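Local coordinates for putative creatinine amidohydrolase (Bacteroides fragilis, PDB 3LUB), which probably hydrolyses carbon-nitrogen bonds in linear amides, as a zinc-dependent member of the creatininase superfamily, at residues P33-H37 and D215-P221; A58-V64 and A241-E245; P73-H77 and H89-Q95. All blocks are in the same frame, centred on the assembly; numbering follows the deposited sequence.

Interaction 1: residues P33-H37 and D215-P221; sequences PHNLH and DSGVGNP. With ZN (zinc ion), chain B.
The zinc-bearing loop of the creatininase fold, 33-37, leans on the loop 215-221, with Asn35 and Asp215 stacked at the centre. Their amide and carboxylate planes lie 23° apart, and Asn35 ND2 is 3.6 Å from Asp215 OD1, so the groups meet through their flat sides. Each is held by its own loop: Asn35 OD1 accepts from Leu36 N on an in-plane lone pair, and Asp215 OD1, brought there by a CG between backbone N and carbonyl carbon (chi1 50°), takes Gly217 N at 3.0 Å, closing an Asx turn. Gly186 N and Gly188 N supply further donors to Asn35 OD1 and Asp215 OD2. The ND2 of Asn35 reaches a water at 2.8 Å; the same water lies 2.6 Å from Gly219 O and so can bridge the loops. Next to the stack, along the backbones, Asn35 CA lies 3.3 Å from Asp215 O in a CA-H...O contact, and Ser216 OG, bonded to Asp215 O, comes within 3.0 Å of Asn35 N. Pro33 CB packs on the same hydroxyl. Farther along both segments, the CB and CG of Pro221 rest against the NE2 and CE1 of His37, whose NE2 is bonded to Thr169. His34, whose CB points away from the loop 215-221, binds zinc through NE2 at 2.2 Å; Asp43, Glu168 and a water complete the site. Its ND1 is hydrogen-bonded to Glu32 O, fixing the ring's rotation. With no clear direct hydrogen bond, the loops meet through a polar stack, a CA-H...O contact and a water, at the residue after the zinc ligand.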
loop_
_atom_site.group_PDB
_atom_site.type_symbol
_atom_site.label_atom_id
_atom_site.label_comp_id
_atom_site.label_asym_id
_atom_site.label_seq_id
_atom_site.Cartn_x
_atom_site.Cartn_y
_atom_site.Cartn_z
ATOM N N PRO F 33 24.217 -8.804 13.352
ATOM C CA PRO F 33 25.515 -9.223 13.862
ATOM C C PRO F 33 26.366 -7.999 14.306
ATOM O O PRO F 33 26.346 -6.961 13.644
ATOM C CB PRO F 33 26.164 -9.918 12.670
ATOM C CG PRO F 33 25.079 -10.167 11.681
ATOM C CD PRO F 33 24.007 -9.194 11.954
ATOM N N HIS F 34 27.068 -8.166 15.426
ATOM C CA HIS F 34 27.903 -7.150 16.043
ATOM C C HIS F 34 29.305 -7.680 16.272
ATOM O O HIS F 34 29.607 -8.164 17.355
ATOM C CB HIS F 34 27.283 -6.754 17.374
ATOM C CG HIS F 34 26.234 -5.704 17.223
ATOM N ND1 HIS F 34 25.002 -5.955 16.642
ATOM C CD2 HIS F 34 26.264 -4.384 17.507
ATOM C CE1 HIS F 34 24.299 -4.835 16.630
ATOM N NE2 HIS F 34 25.046 -3.866 17.141
ATOM N N ASN F 35 30.157 -7.610 15.255
ATOM C CA ASN F 35 31.437 -8.300 15.301
ATOM C C ASN F 35 31.134 -9.777 15.619
ATOM O O ASN F 35 30.043 -10.248 15.356
ATOM C CB ASN F 35 32.313 -7.628 16.356
ATOM C CG ASN F 35 33.797 -7.930 16.204
ATOM O OD1 ASN F 35 34.195 -9.091 16.142
ATOM N ND2 ASN F 35 34.623 -6.881 16.205
ATOM N N LEU F 36 32.067 -10.499 16.239
ATOM C CA LEU F 36 31.842 -11.885 16.589
ATOM C C LEU F 36 31.382 -12.048 17.998
ATOM O O LEU F 36 30.929 -13.114 18.365
ATOM C CB LEU F 36 33.129 -12.708 16.357
ATOM C CG LEU F 36 33.779 -12.676 14.955
ATOM C CD1 LEU F 36 35.176 -13.280 15.028
ATOM C CD2 LEU F 36 32.927 -13.402 13.921
ATOM N N HIS F 37 31.454 -10.998 18.799
ATOM C CA HIS F 37 31.403 -11.158 20.262
ATOM C C HIS F 37 30.169 -10.562 20.940
ATOM O O HIS F 37 29.856 -10.935 22.083
ATOM C CB HIS F 37 32.654 -10.560 20.898
ATOM C CG HIS F 37 32.748 -9.077 20.750
ATOM N ND1 HIS F 37 32.700 -8.451 19.524
ATOM C CD2 HIS F 37 32.878 -8.097 21.673
ATOM C CE1 HIS F 37 32.788 -7.144 19.704
ATOM N NE2 HIS F 37 32.891 -6.905 20.999
ATOM N N ASP F 215 34.711 -9.027 9.988
ATOM C CA ASP F 215 33.990 -9.753 11.050
ATOM C C ASP F 215 32.618 -9.153 11.384
ATOM O O ASP F 215 31.989 -9.587 12.334
ATOM C CB ASP F 215 34.868 -9.847 12.306
ATOM C CG ASP F 215 35.438 -8.507 12.721
ATOM O OD1 ASP F 215 34.701 -7.519 12.657
ATOM O OD2 ASP F 215 36.625 -8.444 13.094
ATOM N N SER F 216 32.183 -8.169 10.580
ATOM C CA SER F 216 30.901 -7.445 10.718
ATOM C C SER F 216 30.988 -6.267 11.696
ATOM O O SER F 216 30.078 -5.468 11.775
ATOM C CB SER F 216 29.724 -8.387 11.080
ATOM O OG SER F 216 29.605 -8.597 12.473
ATOM N N GLY F 217 32.095 -6.146 12.418
ATOM C CA GLY F 217 32.334 -4.975 13.257
ATOM C C GLY F 217 32.991 -3.854 12.478
ATOM O O GLY F 217 33.693 -4.087 11.486
ATOM N N VAL F 218 32.745 -2.628 12.920
ATOM C CA VAL F 218 33.459 -1.439 12.431
ATOM C C VAL F 218 34.067 -0.726 13.644
ATOM O O VAL F 218 33.406 0.065 14.289
ATOM C CB VAL F 218 32.515 -0.430 11.675
ATOM C CG1 VAL F 218 33.314 0.782 11.153
ATOM C CG2 VAL F 218 31.785 -1.094 10.533
ATOM N N GLY F 219 35.342 -1.016 13.931
ATOM C CA GLY F 219 36.029 -0.492 15.109
ATOM C C GLY F 219 36.565 -1.624 15.976
ATOM O O GLY F 219 35.872 -2.641 16.180
ATOM N N ASN F 220 37.801 -1.444 16.477
ATOM C CA ASN F 220 38.445 -2.380 17.412
ATOM C C ASN F 220 37.867 -2.197 18.818
ATOM O O ASN F 220 37.999 -1.123 19.401
ATOM C CB ASN F 220 39.975 -2.183 17.424
ATOM C CG ASN F 220 40.711 -3.347 18.060
ATOM O OD1 ASN F 220 40.190 -4.005 18.959
ATOM N ND2 ASN F 220 41.915 -3.641 17.559
ATOM N N PRO F 221 37.193 -3.247 19.360
ATOM C CA PRO F 221 36.541 -3.207 20.656
ATOM C C PRO F 221 37.402 -3.715 21.805
ATOM O O PRO F 221 36.912 -3.825 22.924
ATOM C CB PRO F 221 35.405 -4.197 20.454
ATOM C CG PRO F 221 36.002 -5.223 19.621
ATOM C CD PRO F 221 36.990 -4.560 18.743
HETATM ZN ZN ZN B . 24.777 -1.761 17.611
HETATM O O HOH W 1 33.773 -4.240 15.986
HETATM O O HOH W 2 25.110 -0.607 15.903
#

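Interaction 2: residues A58-V64 and A241-E245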
loop_
_atom_site.group_PDB
_atom_site.type_symbol
_atom_site.label_atom_id
_atom_site.label_comp_id
_atom_site.label_asym_id
_atom_site.label_seq_id
_atom_site.Cartn_x
_atom_site.Cartn_y
_atom_site.Cartn_z
ATOM N N ALA F 58 14.044 9.523 36.784
ATOM C CA ALA F 58 13.020 10.560 36.717
ATOM C C ALA F 58 11.948 10.339 37.773
ATOM O O ALA F 58 11.415 11.294 38.324
ATOM C CB ALA F 58 12.366 10.617 35.323
ATOM N N LEU F 59 11.589 9.077 38.017
ATOM C CA LEU F 59 10.569 8.758 39.019
ATOM C C LEU F 59 11.061 9.084 40.427
ATOM O O LEU F 59 10.335 9.709 41.174
ATOM C CB LEU F 59 10.155 7.292 38.956
ATOM C CG LEU F 59 9.021 6.801 39.866
ATOM C CD1 LEU F 59 7.696 7.574 39.644
ATOM C CD2 LEU F 59 8.850 5.304 39.678
ATOM N N SER F 60 12.274 8.662 40.789
ATOM C CA SER F 60 12.738 8.865 42.154
ATOM C C SER F 60 13.016 10.344 42.443
ATOM O O SER F 60 12.771 10.823 43.555
ATOM C CB SER F 60 13.979 8.028 42.454
ATOM O OG SER F 60 15.139 8.554 41.798
ATOM N N ARG F 61 13.484 11.054 41.422
ATOM C CA ARG F 61 13.854 12.455 41.489
ATOM C C ARG F 61 12.695 13.456 41.388
ATOM O O ARG F 61 12.697 14.475 42.072
ATOM C CB ARG F 61 14.826 12.693 40.330
ATOM C CG ARG F 61 15.375 14.051 40.229
ATOM C CD ARG F 61 16.649 14.032 39.384
ATOM N NE ARG F 61 16.392 14.358 37.986
ATOM C CZ ARG F 61 17.345 14.389 37.064
ATOM N NH1 ARG F 61 18.593 14.093 37.395
ATOM N NH2 ARG F 61 17.054 14.729 35.812
ATOM N N SER F 62 11.716 13.190 40.526
ATOM C CA SER F 62 10.624 14.153 40.270
ATOM C C SER F 62 9.228 13.604 40.376
ATOM O O SER F 62 8.268 14.348 40.219
ATOM C CB SER F 62 10.738 14.734 38.853
ATOM O OG SER F 62 12.044 15.214 38.595
ATOM N N GLY F 63 9.081 12.306 40.577
ATOM C CA GLY F 63 7.750 11.689 40.554
ATOM C C GLY F 63 7.146 11.617 39.154
ATOM O O GLY F 63 5.955 11.373 38.986
ATOM N N VAL F 64 7.962 11.838 38.131
ATOM C CA VAL F 64 7.505 11.708 36.759
ATOM C C VAL F 64 7.649 10.234 36.389
ATOM O O VAL F 64 8.726 9.675 36.519
ATOM C CB VAL F 64 8.290 12.613 35.809
ATOM C CG1 VAL F 64 8.007 12.226 34.356
ATOM C CG2 VAL F 64 7.913 14.070 36.074
ATOM N N ALA F 241 16.731 11.349 31.613
ATOM C CA ALA F 241 15.845 11.616 32.736
ATOM C C ALA F 241 15.319 13.059 32.709
ATOM O O ALA F 241 14.131 13.304 32.908
ATOM C CB ALA F 241 16.579 11.346 34.066
ATOM N N GLY F 242 16.222 14.004 32.480
ATOM C CA GLY F 242 15.843 15.401 32.317
ATOM C C GLY F 242 14.845 15.682 31.184
ATOM O O GLY F 242 13.886 16.462 31.357
ATOM N N LEU F 243 15.064 15.054 30.043
ATOM C CA LEU F 243 14.141 15.143 28.920
ATOM C C LEU F 243 12.796 14.534 29.237
ATOM O O LEU F 243 11.751 15.109 28.888
ATOM C CB LEU F 243 14.731 14.456 27.681
ATOM C CG LEU F 243 13.795 14.220 26.480
ATOM C CD1 LEU F 243 13.555 15.480 25.765
ATOM C CD2 LEU F 243 14.416 13.185 25.523
ATOM N N PHE F 244 12.795 13.364 29.878
ATOM C CA PHE F 244 11.523 12.766 30.321
ATOM C C PHE F 244 10.763 13.755 31.219
ATOM O O PHE F 244 9.585 13.967 31.047
ATOM C CB PHE F 244 11.705 11.451 31.120
ATOM C CG PHE F 244 12.409 10.335 30.375
ATOM C CD1 PHE F 244 12.792 10.450 29.044
ATOM C CD2 PHE F 244 12.658 9.146 31.024
ATOM C CE1 PHE F 244 13.452 9.412 28.407
ATOM C CE2 PHE F 244 13.298 8.100 30.380
ATOM C CZ PHE F 244 13.701 8.237 29.073
ATOM N N GLU F 245 11.441 14.339 32.196
ATOM C CA GLU F 245 10.754 15.255 33.140
ATOM C C GLU F 245 10.166 16.474 32.449
ATOM O O GLU F 245 9.032 16.843 32.708
ATOM C CB GLU F 245 11.698 15.738 34.246
ATOM C CG GLU F 245 12.060 14.684 35.311
ATOM C CD GLU F 245 13.469 14.877 35.881
ATOM O OE1 GLU F 245 14.151 15.823 35.415
ATOM O OE2 GLU F 245 13.897 14.093 36.779
#
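Arg61 and Glu245 make the charged part of this contact, a side-on salt bridge in which each carboxylate oxygen has its own nitrogen. Arg61 NE meets Glu245 OE2 at 2.8 Å on the syn lone pair, and Arg61 NH2 reaches Glu245 OE1 at 3.1 Å, almost straight at 166°. The guanidinium and carboxylate planes are nonetheless turned 48° against each other. Glu245 bends at its second torsion, which brings its carboxylate across to the arginine. Ser62 OG adds a weak hydrogen bond to OE2, and Glu238, about two turns earlier on the same helix as Glu245, pairs with Arg61 NH1. The arginine is therefore shared between two acids of helix 226-249.

These groups border a crossing of two helices, the C-terminal end of 42-62 and part of 226-249, whose axes, taken over 58-62 and 241-245, approach to 10.0 Å and cross at -65°. Gly63, with positive phi, ends the first helix and turns the chain toward Val64.

The apolar part lies beside the charges. Ala58 CB sits 4.3 Å from Phe244 CB and 4.5 Å from Ala241 CB, while Ala241 CB also covers one face of the Arg61 guanidinium. Val64 lays CG2 alongside Glu245 and CG1 near Phe244 O.

Interaction 3: residues P73-H77 and H89-Q95; sequences PFGAH and HTRYATQ
Thr90, just ahead of helix 92-108, directs its side chain at the loop 73-77, which runs close to the first zinc site. Its CB lies 3.2 Å from Gly75 O. From there OG1, set beside the backbone N and anti to the carbonyl carbon (chi1 -41°), donates to Gly75 O at 2.9 Å and also touches Phe74 CB at 3.2 Å, near the plane of the phenyl ring at its edge. The methyl branch, CG2, packs against Phe74 CB as well. Thr90 N donates to the same carbonyl at 2.8 Å, in the carbonyl plane, whereas the hydroxyl comes in tilted 34° from it. One residue thus grips Gly75 O with two donors.

Gln95 and His89 hold the loop to either side of Gly75 along the chain. An extended glutamine chain carries NE2 to Phe74 O at 2.9 Å, the acceptor lying in the amide plane; this NE2 is also bonded to Asn123. His89 ND1 accepts His77 N at 2.9 Å, nearly straight at 171° and in the ring plane. The other ring nitrogen, NE2, is bonded to Asp131 of a third subunit. The ring of His77 meets that of His120, a zinc ligand whose NE2 is bonded to Ala76 O.

Since His89 ND1 accepts a backbone N-H, its proton should sit on NE2, facing the aspartate, in the neutral form. The loop is thus held through its backbone groups, Phe74 O, Gly75 O and His77 N, and the tautomer of His89 is probably fixed from both sides, by His77 N and by Asp131 of the third subunit.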
loop_
_atom_site.group_PDB
_atom_site.type_symbol
_atom_site.label_atom_id
_atom_site.label_comp_id
_atom_site.label_asym_id
_atom_site.label_seq_id
_atom_site.Cartn_x
_atom_site.Cartn_y
_atom_site.Cartn_z
ATOM N N PRO F 73 12.621 -5.072 17.457
ATOM C CA PRO F 73 13.861 -5.620 16.949
ATOM C C PRO F 73 14.004 -5.522 15.418
ATOM O O PRO F 73 14.681 -6.354 14.830
ATOM C CB PRO F 73 13.741 -7.078 17.374
ATOM C CG PRO F 73 12.284 -7.372 17.171
ATOM C CD PRO F 73 11.547 -6.087 17.460
ATOM N N PHE F 74 13.346 -4.545 14.786
ATOM C CA PHE F 74 13.279 -4.460 13.323
ATOM C C PHE F 74 14.004 -3.203 12.859
ATOM O O PHE F 74 13.422 -2.106 12.868
ATOM C CB PHE F 74 11.827 -4.507 12.820
ATOM C CG PHE F 74 11.134 -5.788 13.148
ATOM C CD1 PHE F 74 11.505 -6.970 12.513
ATOM C CD2 PHE F 74 10.146 -5.842 14.102
ATOM C CE1 PHE F 74 10.932 -8.172 12.869
ATOM C CE2 PHE F 74 9.548 -7.061 14.444
ATOM C CZ PHE F 74 9.956 -8.220 13.830
ATOM N N GLY F 75 15.269 -3.409 12.460
ATOM C CA GLY F 75 16.176 -2.377 11.963
ATOM C C GLY F 75 16.251 -2.299 10.456
ATOM O O GLY F 75 15.825 -3.212 9.783
ATOM N N ALA F 76 16.705 -1.149 9.950
ATOM C CA ALA F 76 17.024 -0.906 8.553
ATOM C C ALA F 76 18.527 -1.101 8.387
ATOM O O ALA F 76 19.338 -0.391 9.034
ATOM C CB ALA F 76 16.655 0.529 8.174
ATOM N N HIS F 77 18.892 -1.987 7.461
ATOM C CA HIS F 77 20.282 -2.437 7.286
ATOM C C HIS F 77 20.873 -2.158 5.922
ATOM O O HIS F 77 20.163 -1.723 5.005
ATOM C CB HIS F 77 20.367 -3.922 7.628
ATOM C CG HIS F 77 20.116 -4.160 9.067
ATOM N ND1 HIS F 77 20.956 -3.665 10.037
ATOM C CD2 HIS F 77 19.057 -4.687 9.717
ATOM C CE1 HIS F 77 20.460 -3.949 11.226
ATOM N NE2 HIS F 77 19.308 -4.566 11.060
ATOM N N HIS F 89 16.623 -7.338 7.577
ATOM C CA HIS F 89 16.415 -5.979 7.065
ATOM C C HIS F 89 14.914 -5.689 7.093
ATOM O O HIS F 89 14.094 -6.462 6.591
ATOM C CB HIS F 89 17.025 -5.758 5.660
ATOM C CG HIS F 89 16.638 -4.450 5.051
ATOM N ND1 HIS F 89 17.069 -3.236 5.552
ATOM C CD2 HIS F 89 15.815 -4.159 4.016
ATOM C CE1 HIS F 89 16.525 -2.257 4.854
ATOM N NE2 HIS F 89 15.737 -2.790 3.937
ATOM N N THR F 90 14.557 -4.550 7.649
ATOM C CA THR F 90 13.195 -4.096 7.632
ATOM C C THR F 90 13.059 -2.902 6.699
ATOM O O THR F 90 13.802 -1.930 6.834
ATOM C CB THR F 90 12.780 -3.681 9.057
ATOM O OG1 THR F 90 13.320 -4.640 9.981
ATOM C CG2 THR F 90 11.310 -3.633 9.170
ATOM N N ARG F 91 12.093 -2.956 5.784
ATOM C CA ARG F 91 11.778 -1.803 4.926
ATOM C C ARG F 91 11.207 -0.656 5.747
ATOM O O ARG F 91 10.517 -0.870 6.750
ATOM C CB ARG F 91 10.791 -2.151 3.817
ATOM C CG ARG F 91 11.304 -3.051 2.711
ATOM C CD ARG F 91 10.158 -3.627 1.884
ATOM N NE ARG F 91 9.304 -4.498 2.692
ATOM C CZ ARG F 91 8.230 -5.149 2.260
ATOM N NH1 ARG F 91 7.840 -5.031 1.015
ATOM N NH2 ARG F 91 7.538 -5.929 3.083
ATOM N N TYR F 92 11.485 0.569 5.303
ATOM C CA TYR F 92 10.972 1.773 5.962
ATOM C C TYR F 92 9.451 1.712 6.119
ATOM O O TYR F 92 8.926 2.152 7.113
ATOM C CB TYR F 92 11.372 3.022 5.147
ATOM C CG TYR F 92 11.130 4.368 5.846
ATOM C CD1 TYR F 92 9.836 4.948 5.932
ATOM C CD2 TYR F 92 12.180 5.056 6.425
ATOM C CE1 TYR F 92 9.622 6.176 6.589
ATOM C CE2 TYR F 92 11.970 6.295 7.061
ATOM C CZ TYR F 92 10.697 6.835 7.126
ATOM O OH TYR F 92 10.542 8.028 7.774
ATOM N N ALA F 93 8.734 1.216 5.106
ATOM C CA ALA F 93 7.264 1.146 5.142
ATOM C C ALA F 93 6.781 0.204 6.227
ATOM O O ALA F 93 5.735 0.416 6.852
ATOM C CB ALA F 93 6.694 0.730 3.758
ATOM N N THR F 94 7.541 -0.845 6.465
ATOM C CA THR F 94 7.210 -1.832 7.470
ATOM C C THR F 94 7.365 -1.187 8.830
ATOM O O THR F 94 6.514 -1.364 9.686
ATOM C CB THR F 94 8.139 -3.066 7.376
ATOM O OG1 THR F 94 8.009 -3.667 6.091
ATOM C CG2 THR F 94 7.813 -4.100 8.485
ATOM N N GLN F 95 8.474 -0.462 9.024
ATOM C CA GLN F 95 8.727 0.281 10.273
ATOM C C GLN F 95 7.630 1.292 10.504
ATOM O O GLN F 95 7.135 1.445 11.593
ATOM C CB GLN F 95 10.084 0.979 10.258
ATOM C CG GLN F 95 11.277 0.033 10.258
ATOM C CD GLN F 95 12.610 0.753 10.307
ATOM O OE1 GLN F 95 12.863 1.682 9.545
ATOM N NE2 GLN F 95 13.477 0.305 11.178
#

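How the interactions relate
From the N terminus, the chain first passes 33-37, in the loop after strand 23-28, and then 58-64 at the end of helix 42-62. It continues through 73-77 to 89-95, where interaction 3 closes a short loop of 11 residues leading into helix 92-108. Interaction 1 closes only at 215-221 and interaction 2 at 241-245, so these two long closures cross, and both enclose interaction 3. Interactions 1 and 3 come within about 6 Å between nearest atoms; His34 of the first binds zinc and His77 of the third lies close to the other zinc site. Interaction 2 lies apart, its centre about 35 Å from that of interaction 1, joining helices 42-62 and 226-249.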